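Local coordinates for protein dihydrofolate reductase, putative (Aspergillus flavus, PDB 6DRS) that probably catalyses the NADPH-dependent reduction of dihydrofolate to tetrahydrofolate, and here holds an antifolate inhibitor together with NADP, at residues 42-47 and 78-83; 46-51 and 154-159; 59-64 and 137-142. All blocks are in the same frame, centred on the assembly; numbering follows the deposited sequence.

Contact 1: 42-47 and 78-83; sequences SFFARV and GKRINV. With H8A (3-{[(3R)-7,9-diamino-3-methyl-2,3-dihydrofuro[2,3-f]quinazolin-4-yl]oxy}benzonitrile), chain G; SO4 (sulfate ion), chain E.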
loop_
_atom_site.group_PDB
_atom_site.type_symbol
_atom_site.label_atom_id
_atom_site.label_comp_id
_atom_site.label_asym_id
_atom_site.label_seq_id
_atom_site.Cartn_x
_atom_site.Cartn_y
_atom_site.Cartn_z
ATOM N N SER A 42 -0.613 9.124 -6.142
ATOM C CA SER A 42 -2.020 9.250 -6.439
ATOM C C SER A 42 -2.607 7.870 -6.800
ATOM O O SER A 42 -3.755 7.532 -6.424
ATOM C CB SER A 42 -2.272 10.331 -7.474
ATOM O OG SER A 42 -1.789 9.937 -8.749
ATOM N N PHE A 43 -1.805 7.056 -7.485
ATOM C CA PHE A 43 -2.196 5.716 -7.834
ATOM C C PHE A 43 -2.415 4.905 -6.554
ATOM O O PHE A 43 -3.416 4.187 -6.413
ATOM C CB PHE A 43 -1.185 5.048 -8.777
ATOM C CG PHE A 43 -1.423 3.569 -9.006
ATOM C CD1 PHE A 43 -2.289 3.125 -10.004
ATOM C CD2 PHE A 43 -0.763 2.607 -8.246
ATOM C CE1 PHE A 43 -2.484 1.767 -10.233
ATOM C CE2 PHE A 43 -0.970 1.252 -8.459
ATOM C CZ PHE A 43 -1.837 0.828 -9.449
ATOM N N PHE A 44 -1.476 5.011 -5.629
ATOM C CA PHE A 44 -1.589 4.279 -4.365
ATOM C C PHE A 44 -2.853 4.731 -3.624
ATOM O O PHE A 44 -3.543 3.909 -3.055
ATOM C CB PHE A 44 -0.354 4.482 -3.482
ATOM C CG PHE A 44 -0.517 3.961 -2.072
ATOM C CD1 PHE A 44 -0.270 2.622 -1.767
ATOM C CD2 PHE A 44 -0.904 4.815 -1.039
ATOM C CE1 PHE A 44 -0.414 2.148 -0.464
ATOM C CE2 PHE A 44 -1.054 4.331 0.257
ATOM C CZ PHE A 44 -0.810 3.003 0.543
ATOM N N ALA A 45 -3.100 6.045 -3.638
ATOM C CA ALA A 45 -4.196 6.636 -2.895
ATOM C C ALA A 45 -5.532 6.161 -3.493
ATOM O O ALA A 45 -6.365 5.604 -2.768
ATOM C CB ALA A 45 -4.075 8.147 -2.871
ATOM N N ARG A 46 -5.689 6.305 -4.808
ATOM C CA ARG A 46 -6.954 5.945 -5.493
ATOM C C ARG A 46 -7.232 4.457 -5.323
ATOM O O ARG A 46 -8.334 4.082 -4.994
ATOM C CB ARG A 46 -6.943 6.268 -6.989
ATOM C CG ARG A 46 -6.855 7.752 -7.284
ATOM C CD ARG A 46 -7.109 7.904 -8.775
ATOM N NE ARG A 46 -6.162 7.117 -9.561
ATOM C CZ ARG A 46 -4.941 7.507 -9.916
ATOM N NH1 ARG A 46 -4.524 8.738 -9.670
ATOM N NH2 ARG A 46 -4.149 6.665 -10.549
ATOM N N VAL A 47 -6.225 3.623 -5.556
ATOM C CA VAL A 47 -6.401 2.200 -5.480
ATOM C C VAL A 47 -6.742 1.747 -4.058
ATOM O O VAL A 47 -7.628 0.913 -3.893
ATOM C CB VAL A 47 -5.196 1.471 -6.088
ATOM C CG1 VAL A 47 -5.233 -0.030 -5.809
ATOM C CG2 VAL A 47 -5.164 1.776 -7.586
ATOM N N GLY A 78 -6.557 9.008 5.384
ATOM C CA GLY A 78 -7.998 9.189 5.330
ATOM C C GLY A 78 -8.699 8.248 4.356
ATOM O O GLY A 78 -8.153 7.825 3.307
ATOM N N LYS A 79 -9.938 7.915 4.740
ATOM C CA LYS A 79 -10.895 7.254 3.870
ATOM C C LYS A 79 -10.552 5.778 3.746
ATOM O O LYS A 79 -11.084 5.104 2.850
ATOM C CB LYS A 79 -10.985 7.905 2.487
ATOM C CG LYS A 79 -11.650 9.267 2.501
ATOM C CD LYS A 79 -11.635 9.967 1.188
ATOM C CE LYS A 79 -12.098 11.399 1.365
ATOM N NZ LYS A 79 -12.762 11.869 0.129
ATOM N N ARG A 80 -9.710 5.293 4.647
ATOM C CA ARG A 80 -9.455 3.872 4.722
ATOM C C ARG A 80 -9.417 3.441 6.197
ATOM O O ARG A 80 -9.323 4.266 7.093
ATOM C CB ARG A 80 -8.123 3.551 4.042
ATOM C CG ARG A 80 -8.191 3.483 2.522
ATOM C CD ARG A 80 -6.907 3.997 1.909
ATOM N NE ARG A 80 -6.717 5.433 2.118
ATOM C CZ ARG A 80 -5.681 6.152 1.672
ATOM N NH1 ARG A 80 -4.740 5.603 0.911
ATOM N NH2 ARG A 80 -5.600 7.434 1.987
ATOM N N ILE A 81 -9.487 2.159 6.441
ATOM C CA ILE A 81 -9.225 1.617 7.772
ATOM C C ILE A 81 -7.716 1.318 7.849
ATOM O O ILE A 81 -7.191 0.553 7.034
ATOM C CB ILE A 81 -10.055 0.327 7.954
ATOM C CG1 ILE A 81 -11.558 0.623 7.896
ATOM C CG2 ILE A 81 -9.657 -0.410 9.229
ATOM C CD1 ILE A 81 -12.403 -0.547 7.446
ATOM N N ASN A 82 -7.014 1.980 8.755
ATOM C CA ASN A 82 -5.604 1.793 8.906
ATOM C C ASN A 82 -5.392 0.745 9.990
ATOM O O ASN A 82 -5.964 0.850 11.082
ATOM C CB ASN A 82 -4.917 3.102 9.276
ATOM C CG ASN A 82 -4.982 4.143 8.182
ATOM O OD1 ASN A 82 -3.944 4.533 7.658
ATOM N ND2 ASN A 82 -6.170 4.646 7.861
ATOM N N VAL A 83 -4.633 -0.297 9.678
ATOM C CA VAL A 83 -4.424 -1.357 10.661
ATOM C C VAL A 83 -2.925 -1.479 10.944
ATOM O O VAL A 83 -2.172 -1.922 10.071
ATOM C CB VAL A 83 -5.030 -2.703 10.220
ATOM C CG1 VAL A 83 -4.901 -3.744 11.330
ATOM C CG2 VAL A 83 -6.481 -2.551 9.787
HETATM C C2 H8A G . 3.515 5.449 -0.191
HETATM C C3 H8A G . 3.465 5.145 -1.556
HETATM C C4 H8A G . 3.240 3.816 -1.970
HETATM C C5 H8A G . 3.092 2.776 -1.025
HETATM C C6 H8A G . 3.131 3.133 0.344
HETATM C C7 H8A G . 3.357 4.427 0.726
HETATM C C8 H8A G . 2.856 1.495 -1.472
HETATM O O1 H8A G . 3.720 6.727 0.234
HETATM C C10 H8A G . 2.948 2.220 -3.690
HETATM C C14 H8A G . 2.721 7.555 0.714
HETATM C C15 H8A G . 3.090 8.675 1.491
HETATM C C16 H8A G . 2.095 9.535 1.988
HETATM C C17 H8A G . 0.742 9.271 1.705
HETATM C C18 H8A G . 0.335 8.165 0.930
HETATM N N9 H8A G . 2.804 1.233 -2.797
HETATM N N11 H8A G . 3.193 3.486 -3.291
HETATM N N12 H8A G . 2.652 0.426 -0.500
HETATM N N13 H8A G . 2.895 1.978 -5.136
HETATM C C19 H8A G . 1.351 7.313 0.447
HETATM C C20 H8A G . -0.963 7.933 0.680
HETATM N N21 H8A G . -2.129 7.710 0.509
HETATM C C22 H8A G . 3.390 4.550 2.180
HETATM C C23 H8A G . 3.360 3.077 2.599
HETATM O O24 H8A G . 2.987 2.314 1.438
HETATM C C25 H8A G . 2.047 5.075 2.641
HETATM S S SO4 E . -7.875 12.496 3.463
HETATM O O1 SO4 E . -7.282 12.970 2.190
HETATM O O2 SO4 E . -8.931 11.503 3.160
HETATM O O3 SO4 E . -8.472 13.634 4.209
HETATM O O4 SO4 E . -6.804 11.871 4.276
#
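Phe-44 and Ala-45 meet Arg-80 in a buried helix-to-loop contact that forms part of the inhibitor pocket. The fold is that of dihydrofolate reductase: a mixed central sheet with helices on its faces. Helix 38-49 supplies Phe-44 and Ala-45. Arg-80 comes from segment 78-83, which runs into the sheet. The two backbones stay apart, and the long arginine side chain bridges the gap. The direct contact is small, 95 Å² over both sides. Arg-80 NH1 lies 4.0 Å from Phe-44 CE2 and equally close to Ala-45 CA, oblique to the phenyl ring.

The inhibitor H8A fills the angle between the two segments. Its fused tricyclic core lies over one face of the Phe-44 ring, where CD1 comes to 3.3 Å from H8A C8. The ring reaches this place because CG is anti to the backbone N (chi1 170°). The benzonitrile arm runs past the ring edge, and its nitrogen N21 ends near both that edge and Arg-80 NH1. Arg-80 NH1 gives N21 a weak hydrogen bond of 3.4 Å, close to the guanidinium plane. Ala-45 CB flanks the same nitrile. Asp-40 and Ile-10 hold H8A by further hydrogen bonds.

The guanidinium is fixed from several sides. Its chain bends at chi2 and chi3 and curls back toward its own loop. NH1 also bonds Thr-48 OG1, one turn of helix after Phe-44. On its other side, NE and NH2 grip one carbonyl oxygen together. Together these bonds fix the group with its edge turned to the nitrile. Gly-78 O takes NH2 at 2.9 Å in the carbonyl plane, on a lone pair, and NE at 3.0 Å from above that plane.

Contact 2: 46-51 and 154-159; sequences RVTTRP and FVIGGA. With NAP (NADP nicotinamide-adenine-dinucleotide phosphate), chain H; SO4 (sulfate ion), chain D.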
loop_
_atom_site.group_PDB
_atom_site.type_symbol
_atom_site.label_atom_id
_atom_site.label_comp_id
_atom_site.label_asym_id
_atom_site.label_seq_id
_atom_site.Cartn_x
_atom_site.Cartn_y
_atom_site.Cartn_z
ATOM N N ARG A 46 -5.689 6.305 -4.808
ATOM C CA ARG A 46 -6.954 5.945 -5.493
ATOM C C ARG A 46 -7.232 4.457 -5.323
ATOM O O ARG A 46 -8.334 4.082 -4.994
ATOM C CB ARG A 46 -6.943 6.268 -6.989
ATOM C CG ARG A 46 -6.855 7.752 -7.284
ATOM C CD ARG A 46 -7.109 7.904 -8.775
ATOM N NE ARG A 46 -6.162 7.117 -9.561
ATOM C CZ ARG A 46 -4.941 7.507 -9.916
ATOM N NH1 ARG A 46 -4.524 8.738 -9.670
ATOM N NH2 ARG A 46 -4.149 6.665 -10.549
ATOM N N VAL A 47 -6.225 3.623 -5.556
ATOM C CA VAL A 47 -6.401 2.200 -5.480
ATOM C C VAL A 47 -6.742 1.747 -4.058
ATOM O O VAL A 47 -7.628 0.913 -3.893
ATOM C CB VAL A 47 -5.196 1.471 -6.088
ATOM C CG1 VAL A 47 -5.233 -0.030 -5.809
ATOM C CG2 VAL A 47 -5.164 1.776 -7.586
ATOM N N THR A 48 -6.064 2.265 -3.040
ATOM C CA THR A 48 -6.283 1.714 -1.677
ATOM C C THR A 48 -7.605 2.239 -1.111
ATOM O O THR A 48 -8.169 1.632 -0.207
ATOM C CB THR A 48 -5.137 2.075 -0.724
ATOM O OG1 THR A 48 -4.984 3.497 -0.770
ATOM C CG2 THR A 48 -3.843 1.358 -1.039
ATOM N N THR A 49 -8.088 3.356 -1.624
ATOM C CA THR A 49 -9.332 3.985 -1.141
ATOM C C THR A 49 -10.568 3.370 -1.819
ATOM O O THR A 49 -11.584 3.125 -1.153
ATOM C CB THR A 49 -9.304 5.500 -1.366
ATOM O OG1 THR A 49 -8.070 5.949 -0.796
ATOM C CG2 THR A 49 -10.460 6.188 -0.674
ATOM N N ARG A 50 -10.460 3.089 -3.114
ATOM C CA ARG A 50 -11.585 2.707 -3.976
ATOM C C ARG A 50 -12.315 1.459 -3.446
ATOM O O ARG A 50 -11.779 0.338 -3.533
ATOM C CB ARG A 50 -11.017 2.422 -5.367
ATOM C CG ARG A 50 -12.079 2.142 -6.412
ATOM C CD ARG A 50 -11.580 1.911 -7.828
ATOM N NE ARG A 50 -11.134 3.192 -8.368
ATOM C CZ ARG A 50 -9.881 3.479 -8.729
ATOM N NH1 ARG A 50 -9.584 4.701 -9.140
ATOM N NH2 ARG A 50 -8.933 2.556 -8.695
ATOM N N PRO A 51 -13.575 1.611 -2.971
ATOM C CA PRO A 51 -14.408 0.501 -2.471
ATOM C C PRO A 51 -14.804 -0.450 -3.612
ATOM O O PRO A 51 -15.065 0.000 -4.734
ATOM C CB PRO A 51 -15.689 1.169 -1.955
ATOM C CG PRO A 51 -15.285 2.597 -1.727
ATOM C CD PRO A 51 -14.361 2.859 -2.894
ATOM N N PHE A 154 -5.700 -4.545 1.690
ATOM C CA PHE A 154 -4.386 -4.358 1.111
ATOM C C PHE A 154 -3.337 -4.520 2.206
ATOM O O PHE A 154 -3.528 -4.005 3.313
ATOM C CB PHE A 154 -4.239 -2.933 0.582
ATOM C CG PHE A 154 -5.045 -2.699 -0.660
ATOM C CD1 PHE A 154 -4.548 -3.066 -1.899
ATOM C CD2 PHE A 154 -6.341 -2.194 -0.577
ATOM C CE1 PHE A 154 -5.316 -2.894 -3.043
ATOM C CE2 PHE A 154 -7.099 -2.000 -1.727
ATOM C CZ PHE A 154 -6.585 -2.352 -2.958
ATOM N N VAL A 155 -2.249 -5.216 1.888
ATOM C CA VAL A 155 -1.044 -5.172 2.736
ATOM C C VAL A 155 -0.089 -4.131 2.147
ATOM O O VAL A 155 0.394 -4.328 1.030
ATOM C CB VAL A 155 -0.378 -6.551 2.798
ATOM C CG1 VAL A 155 0.994 -6.487 3.479
ATOM C CG2 VAL A 155 -1.283 -7.553 3.488
ATOM N N ILE A 156 0.119 -3.020 2.864
ATOM C CA ILE A 156 0.843 -1.876 2.300
ATOM C C ILE A 156 2.304 -1.815 2.779
ATOM O O ILE A 156 2.975 -0.798 2.500
ATOM C CB ILE A 156 0.095 -0.539 2.520
ATOM C CG1 ILE A 156 0.119 -0.075 3.987
ATOM C CG2 ILE A 156 -1.324 -0.690 1.989
ATOM C CD1 ILE A 156 -0.065 1.412 4.168
ATOM N N GLY A 157 2.817 -2.869 3.428
ATOM C CA GLY A 157 4.211 -2.847 3.871
ATOM C C GLY A 157 4.414 -2.683 5.380
ATOM O O GLY A 157 3.452 -2.622 6.162
ATOM N N GLY A 158 5.683 -2.635 5.807
ATOM C CA GLY A 158 6.832 -2.740 4.892
ATOM C C GLY A 158 7.360 -4.161 4.770
ATOM O O GLY A 158 6.596 -5.122 4.749
ATOM N N ALA A 159 8.682 -4.297 4.672
ATOM C CA ALA A 159 9.321 -5.592 4.355
ATOM C C ALA A 159 8.908 -6.666 5.359
ATOM O O ALA A 159 8.613 -7.763 4.940
ATOM C CB ALA A 159 10.824 -5.448 4.281
HETATM P PA NAP H . 7.611 -2.604 8.665
HETATM O O1A NAP H . 6.826 -1.464 8.080
HETATM O O2A NAP H . 7.553 -4.041 8.290
HETATM O O5B NAP H . 7.448 -2.521 10.279
HETATM C C5B NAP H . 8.261 -3.261 11.211
HETATM C C4B NAP H . 7.532 -3.162 12.535
HETATM O O4B NAP H . 6.275 -3.833 12.427
HETATM C C3B NAP H . 8.235 -3.860 13.690
HETATM O O3B NAP H . 9.204 -2.989 14.294
HETATM C C2B NAP H . 7.073 -4.165 14.618
HETATM O O2B NAP H . 6.612 -2.961 15.227
HETATM C C1B NAP H . 5.950 -4.503 13.656
HETATM N N9A NAP H . 5.913 -5.928 13.380
HETATM C C8A NAP H . 6.584 -6.453 12.343
HETATM N N7A NAP H . 6.386 -7.788 12.303
HETATM C C5A NAP H . 5.566 -8.126 13.322
HETATM C C6A NAP H . 4.975 -9.386 13.826
HETATM N N6A NAP H . 5.251 -10.515 13.159
HETATM N N1A NAP H . 4.173 -9.376 14.913
HETATM C C2A NAP H . 3.922 -8.205 15.526
HETATM N N3A NAP H . 4.435 -7.013 15.115
HETATM C C4A NAP H . 5.259 -6.894 14.042
HETATM O O3 NAP H . 9.162 -2.066 8.657
HETATM P PN NAP H . 10.338 -2.321 7.557
HETATM O O1N NAP H . 10.313 -3.695 7.032
HETATM O O2N NAP H . 11.551 -1.780 8.282
HETATM O O5D NAP H . 9.942 -1.290 6.402
HETATM C C5D NAP H . 9.843 0.088 6.664
HETATM C C4D NAP H . 10.547 0.699 5.471
HETATM O O4D NAP H . 9.935 0.188 4.286
HETATM C C3D NAP H . 10.494 2.206 5.387
HETATM O O3D NAP H . 11.752 2.638 4.806
HETATM C C2D NAP H . 9.354 2.437 4.431
HETATM O O2D NAP H . 9.501 3.675 3.781
HETATM C C1D NAP H . 9.488 1.275 3.472
HETATM N N1N NAP H . 8.218 0.957 2.785
HETATM C C2N NAP H . 8.188 1.056 1.436
HETATM C C3N NAP H . 7.012 0.795 0.703
HETATM C C7N NAP H . 7.019 0.902 -0.821
HETATM O O7N NAP H . 6.031 0.570 -1.484
HETATM N N7N NAP H . 8.132 1.370 -1.415
HETATM C C4N NAP H . 5.843 0.463 1.416
HETATM C C5N NAP H . 5.912 0.379 2.809
HETATM C C6N NAP H . 7.106 0.644 3.484
HETATM P P2B NAP H . 7.091 -2.536 16.704
HETATM O O1X NAP H . 8.575 -2.215 16.586
HETATM O O2X NAP H . 6.346 -1.235 16.923
HETATM O O3X NAP H . 6.763 -3.805 17.430
HETATM S S SO4 D . -13.142 5.822 -9.178
HETATM O O1 SO4 D . -13.406 4.823 -10.241
HETATM O O2 SO4 D . -14.179 6.880 -9.177
HETATM O O3 SO4 D . -11.843 6.489 -9.439
HETATM O O4 SO4 D . -13.113 5.118 -7.873
#
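Phe-154 packs its ring against the last turn of helix 38-49 and can be followed outward from strand 150-157. Its CB points toward the helix. CG lies anti to the carbonyl carbon (chi1 -72°), which brings the ring face to Thr-48 and its tip to Val-47. At CG the ring meets the methyl of Thr-48, with CG2 4.2 Å away over one face and offset toward the rim. CD2 and CE2 follow along the backbone of Thr-48, and CE2 comes to 3.8 Å from its CA. This is an off-centre CH-pi contact, with CA 29° off the ring normal. CE1 and CZ carry on to Val-47, whose side chain crosses that of Phe-154 at about a right angle. CZ at the tip lies 3.9 Å from Val-47 CG1 and 3.6 Å from Val-47 O.

In the dihydrofolate reductase fold this packing sets a helix against the central sheet. Strand 150-157 then leads into the cofactor site. Ile-156 adds a looser touch, its CG2 4.4 Å from Thr-48 CG2. A cis peptide links Gly-157 to Gly-158, the glycine pair characteristic of this family. Gly-158 is the N-cap of helix 159-167, and its N donates a 2.8 Å hydrogen bond to O1A of the NADP pyrophosphate.

Contact 3: 59-64 and 137-142; sequences AMIMGR and AALEDV. With NAP (NADP nicotinamide-adenine-dinucleotide phosphate), chain H; SO4 (sulfate ion), chain C.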
loop_
_atom_site.group_PDB
_atom_site.type_symbol
_atom_site.label_atom_id
_atom_site.label_comp_id
_atom_site.label_asym_id
_atom_site.label_seq_id
_atom_site.Cartn_x
_atom_site.Cartn_y
_atom_site.Cartn_z
ATOM N N ALA A 59 -9.442 -1.648 4.001
ATOM C CA ALA A 59 -8.436 -1.648 5.069
ATOM C C ALA A 59 -7.027 -1.740 4.444
ATOM O O ALA A 59 -6.812 -2.478 3.441
ATOM C CB ALA A 59 -8.662 -2.813 6.007
ATOM N N MET A 60 -6.075 -1.009 5.033
ATOM C CA MET A 60 -4.631 -1.188 4.726
ATOM C C MET A 60 -3.927 -1.788 5.952
ATOM O O MET A 60 -3.981 -1.230 7.038
ATOM C CB MET A 60 -3.991 0.151 4.364
ATOM C CG MET A 60 -4.576 0.708 3.102
ATOM S SD MET A 60 -3.836 2.285 2.781
ATOM C CE MET A 60 -4.251 3.181 4.283
ATOM N N ILE A 61 -3.321 -2.954 5.805
ATOM C CA ILE A 61 -2.561 -3.482 6.931
ATOM C C ILE A 61 -1.081 -3.113 6.757
ATOM O O ILE A 61 -0.512 -3.340 5.676
ATOM C CB ILE A 61 -2.821 -4.984 7.084
ATOM C CG1 ILE A 61 -4.320 -5.188 7.305
ATOM C CG2 ILE A 61 -2.009 -5.553 8.245
ATOM C CD1 ILE A 61 -4.742 -6.636 7.277
ATOM N N MET A 62 -0.489 -2.508 7.797
ATOM C CA MET A 62 0.880 -1.986 7.713
ATOM C C MET A 62 1.679 -2.313 8.988
ATOM O O MET A 62 1.130 -2.446 10.084
ATOM C CB MET A 62 0.872 -0.473 7.477
ATOM C CG MET A 62 0.395 0.324 8.671
ATOM S SD MET A 62 -0.138 1.963 8.148
ATOM C CE MET A 62 -1.824 1.570 7.658
ATOM N N GLY A 63 3.004 -2.445 8.849
ATOM C CA GLY A 63 3.873 -2.530 10.028
ATOM C C GLY A 63 3.986 -1.170 10.711
ATOM O O GLY A 63 3.740 -0.124 10.091
ATOM N N ARG A 64 4.362 -1.172 11.993
ATOM C CA ARG A 64 4.402 0.073 12.754
ATOM C C ARG A 64 5.382 1.077 12.119
ATOM O O ARG A 64 5.134 2.294 12.156
ATOM C CB ARG A 64 4.592 -0.211 14.251
ATOM C CG ARG A 64 4.491 1.030 15.134
ATOM C CD ARG A 64 5.779 1.845 15.178
ATOM N NE ARG A 64 6.847 0.924 15.540
ATOM C CZ ARG A 64 8.140 1.200 15.498
ATOM N NH1 ARG A 64 8.562 2.379 15.072
ATOM N NH2 ARG A 64 9.000 0.273 15.874
ATOM N N ALA A 137 -3.836 -11.583 13.306
ATOM C CA ALA A 137 -4.641 -10.829 14.251
ATOM C C ALA A 137 -5.300 -9.634 13.556
ATOM O O ALA A 137 -6.474 -9.370 13.803
ATOM C CB ALA A 137 -3.792 -10.370 15.415
ATOM N N ALA A 138 -4.541 -8.904 12.730
ATOM C CA ALA A 138 -5.065 -7.745 11.994
ATOM C C ALA A 138 -6.223 -8.168 11.079
ATOM O O ALA A 138 -7.290 -7.523 11.053
ATOM C CB ALA A 138 -3.953 -7.080 11.210
ATOM N N LEU A 139 -6.005 -9.246 10.332
ATOM C CA LEU A 139 -7.019 -9.734 9.412
ATOM C C LEU A 139 -8.285 -10.094 10.206
ATOM O O LEU A 139 -9.369 -9.670 9.850
ATOM C CB LEU A 139 -6.473 -10.929 8.630
ATOM C CG LEU A 139 -5.461 -10.589 7.532
ATOM C CD1 LEU A 139 -4.909 -11.856 6.883
ATOM C CD2 LEU A 139 -6.063 -9.669 6.477
ATOM N N GLU A 140 -8.130 -10.833 11.300
ATOM C CA GLU A 140 -9.249 -11.191 12.166
ATOM C C GLU A 140 -9.962 -9.931 12.688
ATOM O O GLU A 140 -11.191 -9.798 12.553
ATOM C CB GLU A 140 -8.719 -11.974 13.360
ATOM C CG GLU A 140 -9.191 -13.403 13.414
ATOM C CD GLU A 140 -8.214 -14.190 14.261
ATOM O OE1 GLU A 140 -7.810 -13.664 15.317
ATOM O OE2 GLU A 140 -7.833 -15.300 13.851
ATOM N N ASP A 141 -9.187 -9.029 13.292
ATOM C CA ASP A 141 -9.685 -7.829 13.904
ATOM C C ASP A 141 -10.514 -7.015 12.910
ATOM O O ASP A 141 -11.594 -6.566 13.296
ATOM C CB ASP A 141 -8.559 -6.954 14.458
ATOM C CG ASP A 141 -7.889 -7.499 15.708
ATOM O OD1 ASP A 141 -8.337 -8.546 16.205
ATOM O OD2 ASP A 141 -6.903 -6.884 16.154
ATOM N N VAL A 142 -10.028 -6.773 11.678
ATOM C CA VAL A 142 -10.852 -5.970 10.755
ATOM C C VAL A 142 -12.125 -6.732 10.362
ATOM O O VAL A 142 -13.166 -6.096 10.241
ATOM C CB VAL A 142 -10.159 -5.440 9.485
ATOM C CG1 VAL A 142 -9.621 -4.046 9.661
ATOM C CG2 VAL A 142 -9.184 -6.398 8.813
HETATM P PA NAP H . 7.611 -2.604 8.665
HETATM O O1A NAP H . 6.826 -1.464 8.080
HETATM O O2A NAP H . 7.553 -4.041 8.290
HETATM O O5B NAP H . 7.448 -2.521 10.279
HETATM C C5B NAP H . 8.261 -3.261 11.211
HETATM C C4B NAP H . 7.532 -3.162 12.535
HETATM O O4B NAP H . 6.275 -3.833 12.427
HETATM C C3B NAP H . 8.235 -3.860 13.690
HETATM O O3B NAP H . 9.204 -2.989 14.294
HETATM C C2B NAP H . 7.073 -4.165 14.618
HETATM O O2B NAP H . 6.612 -2.961 15.227
HETATM C C1B NAP H . 5.950 -4.503 13.656
HETATM N N9A NAP H . 5.913 -5.928 13.380
HETATM C C8A NAP H . 6.584 -6.453 12.343
HETATM N N7A NAP H . 6.386 -7.788 12.303
HETATM C C5A NAP H . 5.566 -8.126 13.322
HETATM C C6A NAP H . 4.975 -9.386 13.826
HETATM N N6A NAP H . 5.251 -10.515 13.159
HETATM N N1A NAP H . 4.173 -9.376 14.913
HETATM C C2A NAP H . 3.922 -8.205 15.526
HETATM N N3A NAP H . 4.435 -7.013 15.115
HETATM C C4A NAP H . 5.259 -6.894 14.042
HETATM O O3 NAP H . 9.162 -2.066 8.657
HETATM P PN NAP H . 10.338 -2.321 7.557
HETATM O O1N NAP H . 10.313 -3.695 7.032
HETATM O O2N NAP H . 11.551 -1.780 8.282
HETATM O O5D NAP H . 9.942 -1.290 6.402
HETATM C C5D NAP H . 9.843 0.088 6.664
HETATM C C4D NAP H . 10.547 0.699 5.471
HETATM O O4D NAP H . 9.935 0.188 4.286
HETATM C C3D NAP H . 10.494 2.206 5.387
HETATM O O3D NAP H . 11.752 2.638 4.806
HETATM C C2D NAP H . 9.354 2.437 4.431
HETATM O O2D NAP H . 9.501 3.675 3.781
HETATM C C1D NAP H . 9.488 1.275 3.472
HETATM N N1N NAP H . 8.218 0.957 2.785
HETATM C C2N NAP H . 8.188 1.056 1.436
HETATM C C3N NAP H . 7.012 0.795 0.703
HETATM C C7N NAP H . 7.019 0.902 -0.821
HETATM O O7N NAP H . 6.031 0.570 -1.484
HETATM N N7N NAP H . 8.132 1.370 -1.415
HETATM C C4N NAP H . 5.843 0.463 1.416
HETATM C C5N NAP H . 5.912 0.379 2.809
HETATM C C6N NAP H . 7.106 0.644 3.484
HETATM P P2B NAP H . 7.091 -2.536 16.704
HETATM O O1X NAP H . 8.575 -2.215 16.586
HETATM O O2X NAP H . 6.346 -1.235 16.923
HETATM O O3X NAP H . 6.763 -3.805 17.430
HETATM S S SO4 C . 12.159 2.153 15.621
HETATM O O1 SO4 C . 13.327 2.567 14.812
HETATM O O2 SO4 C . 11.002 2.226 14.698
HETATM O O3 SO4 C . 12.366 0.774 16.156
HETATM O O4 SO4 C . 11.975 3.098 16.757
#
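Apolar contacts alone join Ile-61 and Ala-59 of strand 57-63 to helix 135-146. Ile-61 uses two branches. Its CG2, anti to the backbone N, meets Ala-138 CB at 3.9 Å. Its CD1 reaches Leu-139 CD2 at 3.4 Å, tighter than usual for two carbons, and the two side chains cross at about a right angle. One turn further along the helix, Val-142 CG1 packs on Ala-59 CB at 4.0 Å.

Strand and helix run roughly antiparallel, at 152°, with the axes of the two short segments 9.8 Å apart at their closest. This is the layered alpha/beta packing of the dihydrofolate reductase fold, with the helix lying on one face of the sheet. Val-83 and Val-153, on the neighbouring strands, add to this apolar layer.

Polar contacts gather at the end of the strand, on the cofactor. Gly-63 is the N-cap of helix 64-69. Arg-64 holds the 2'-phosphate of NADP side-on, with NE 2.6 Å from O2X and NH2 2.6 Å from O1X. Both bonds are fairly straight, and the phosphorus lies in the guanidinium plane. A sulfate, probably from the crystallisation liquor, sits at another edge of the guanidinium, and Asp-68 forms a salt bridge with NH1.

How the contacts relate
Contacts 1 and 2 share helix 38-49, and their centres lie 6 Å apart. They are tied by a probable hydrogen bond from Arg-80 NH1 to Thr-48 OG1, 2.7 Å. Phe-44 CE1 also packs on Ile-156 CG2 at 3.9 Å, and both residues line the inhibitor pocket. Contact 3 lies across the sheet, its centre 14 Å from contact 1 and 11 Å from contact 2. Strand 57-63 is the middle piece. It pairs with strand 81-85 through Met-60 N and Ile-81 O (2.8 Å), and with strand 150-157 through Ile-61 N and Phe-154 O (2.7 Å). Contacts 2 and 3 meet the same NADP, at its pyrophosphate and its 2'-phosphate.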